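Local coordinates for SnoaL-like domain-containing protein (PDB 4LMI) that is of unknown function but adopts the SnoaL-like fold of the NTF2 superfamily and is a putative ketosteroid isomerase, at residues Arg11-Lys16 and Ala30-Glu35. Numbering follows the deposited sequence. Where two conformers were deposited one is given.
Sequences RALARK and AALLAE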
loop_
_atom_site.group_PDB
_atom_site.type_symbol
_atom_site.label_atom_id
_atom_site.label_comp_id
_atom_site.label_asym_id
_atom_site.label_seq_id
_atom_site.Cartn_x
_atom_site.Cartn_y
_atom_site.Cartn_z
ATOM N N ARG B 11 7.167 -12.397 -7.685
ATOM C CA ARG B 11 5.724 -12.579 -7.867
ATOM C C ARG B 11 5.250 -13.925 -7.303
ATOM O O ARG B 11 4.288 -13.976 -6.533
ATOM C CB ARG B 11 5.320 -12.451 -9.340
ATOM C CG ARG B 11 3.816 -12.280 -9.540
ATOM C CD ARG B 11 3.398 -12.301 -11.008
ATOM N NE ARG B 11 4.225 -11.418 -11.831
ATOM C CZ ARG B 11 4.082 -10.097 -11.905
ATOM N NH1 ARG B 11 3.123 -9.488 -11.216
ATOM N NH2 ARG B 11 4.900 -9.380 -12.674
ATOM N N ALA B 12 5.937 -15.001 -7.684
ATOM C CA ALA B 12 5.601 -16.348 -7.222
ATOM C C ALA B 12 5.742 -16.450 -5.705
ATOM O O ALA B 12 4.895 -17.061 -5.036
ATOM C CB ALA B 12 6.475 -17.390 -7.918
ATOM N N LEU B 13 6.791 -15.831 -5.159
ATOM C CA LEU B 13 7.037 -15.905 -3.727
ATOM C C LEU B 13 5.983 -15.134 -2.919
ATOM O O LEU B 13 5.508 -15.633 -1.896
ATOM C CB LEU B 13 8.460 -15.445 -3.382
ATOM C CG LEU B 13 8.892 -15.592 -1.915
ATOM C CD1 LEU B 13 8.916 -17.050 -1.477
ATOM C CD2 LEU B 13 10.253 -14.954 -1.691
ATOM N N ALA B 14 5.617 -13.939 -3.385
ATOM C CA ALA B 14 4.560 -13.135 -2.739
ATOM C C ALA B 14 3.229 -13.879 -2.725
ATOM O O ALA B 14 2.501 -13.843 -1.728
ATOM C CB ALA B 14 4.401 -11.790 -3.431
ATOM N N ARG B 15 2.907 -14.543 -3.836
ATOM C CA ARG B 15 1.684 -15.341 -3.908
ATOM C C ARG B 15 1.704 -16.458 -2.858
ATOM O O ARG B 15 0.719 -16.653 -2.135
ATOM C CB ARG B 15 1.461 -15.895 -5.330
ATOM C CG ARG B 15 0.193 -16.727 -5.492
ATOM C CD ARG B 15 -1.076 -15.904 -5.280
ATOM N NE ARG B 15 -1.261 -14.906 -6.335
ATOM C CZ ARG B 15 -2.273 -14.044 -6.398
ATOM N NH1 ARG B 15 -3.214 -14.041 -5.459
ATOM N NH2 ARG B 15 -2.338 -13.180 -7.405
ATOM N N LYS B 16 2.828 -17.173 -2.774
ATOM C CA LYS B 16 3.000 -18.263 -1.810
ATOM C C LYS B 16 2.938 -17.783 -0.361
ATOM O O LYS B 16 2.393 -18.473 0.505
ATOM C CB LYS B 16 4.313 -19.008 -2.062
ATOM C CG LYS B 16 4.277 -19.924 -3.271
ATOM C CD LYS B 16 5.445 -20.898 -3.271
ATOM C CE LYS B 16 5.512 -21.684 -4.571
ATOM N NZ LYS B 16 5.829 -20.814 -5.738
ATOM N N ALA B 30 6.926 -20.711 7.176
ATOM C CA ALA B 30 8.247 -20.519 7.785
ATOM C C ALA B 30 9.392 -20.720 6.780
ATOM O O ALA B 30 10.378 -19.977 6.814
ATOM C CB ALA B 30 8.425 -21.423 8.996
ATOM N N ALA B 31 9.245 -21.699 5.883
ATOM C CA ALA B 31 10.301 -22.031 4.909
ATOM C C ALA B 31 10.527 -20.964 3.835
ATOM O O ALA B 31 11.576 -20.946 3.195
ATOM C CB ALA B 31 10.048 -23.393 4.267
ATOM N N LEU B 32 9.557 -20.077 3.628
ATOM C CA LEU B 32 9.766 -18.986 2.679
ATOM C C LEU B 32 10.282 -17.692 3.319
ATOM O O LEU B 32 10.518 -16.708 2.618
ATOM C CB LEU B 32 8.521 -18.732 1.816
ATOM C CG LEU B 32 7.163 -18.545 2.469
ATOM C CD1 LEU B 32 7.024 -17.133 3.032
ATOM C CD2 LEU B 32 6.065 -18.838 1.453
ATOM N N LEU B 33 10.466 -17.701 4.638
ATOM C CA LEU B 33 10.978 -16.529 5.349
ATOM C C LEU B 33 12.472 -16.650 5.577
ATOM O O LEU B 33 12.959 -17.723 5.938
ATOM C CB LEU B 33 10.294 -16.383 6.707
ATOM C CG LEU B 33 8.769 -16.328 6.763
ATOM C CD1 LEU B 33 8.313 -16.453 8.208
ATOM C CD2 LEU B 33 8.236 -15.057 6.113
ATOM N N ALA B 34 13.197 -15.549 5.383
ATOM C CA ALA B 34 14.613 -15.484 5.753
ATOM C C ALA B 34 14.762 -15.687 7.260
ATOM O O ALA B 34 13.902 -15.260 8.035
ATOM C CB ALA B 34 15.202 -14.143 5.344
ATOM N N GLU B 35 15.845 -16.332 7.685
ATOM C CA GLU B 35 16.062 -16.521 9.121
ATOM C C GLU B 35 16.032 -15.174 9.857
ATOM O O GLU B 35 15.563 -15.099 10.992
ATOM C CB GLU B 35 17.356 -17.296 9.414
ATOM C CG GLU B 35 17.419 -17.822 10.842
ATOM C CD GLU B 35 18.444 -18.922 11.049
ATOM O OE1 GLU B 35 19.519 -18.884 10.412
ATOM O OE2 GLU B 35 18.170 -19.829 11.867
#
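The main-chain oxygen of Lys16 receives a hydrogen bond from the hydroxyl of Thr20, one turn further along the helix, and the same carbonyl group offers its flank to Leu32. Leu32 CD2 lies 3.8 Å from Lys16 O and about as far from Lys16 C, while Lys16 CB is 3.9 Å from that methyl. The lysine thus contributes the root of its side chain and its backbone, and the rest of the chain leads off from the contact. One turn earlier, Leu13 meets the root of the same leucine side chain: Leu13 CD1 comes to 3.7 Å from Leu32 CB, the two leucines crossing obliquely. Leu13 carries its CG anti to the backbone N (chi1 -175°), which sends its branched end out toward Leu32. The partner's CG sits instead between its own N and carbonyl carbon (chi1 51°), and from there CD2 reaches Lys16 while CB is left to Leu13. In this NTF2-like alpha+beta roll, 11-16 and 30-35 illustrate how two segments can meet by van der Waals packing, with no hydrogen bond between them. Helix 6-22 lies against the curved sheet, with Leu13 touching Val100 and Ala14 touching Leu98, and the chain returns through helix 26-31 to bring Leu32 back to its side, where backbone hydrogen bonds of Leu32 and Ala34 with Val105 tie it to strand 104-111. There Leu32 also touches Tyr17 and Thr20, so one buried side chain spans two turns of the helix.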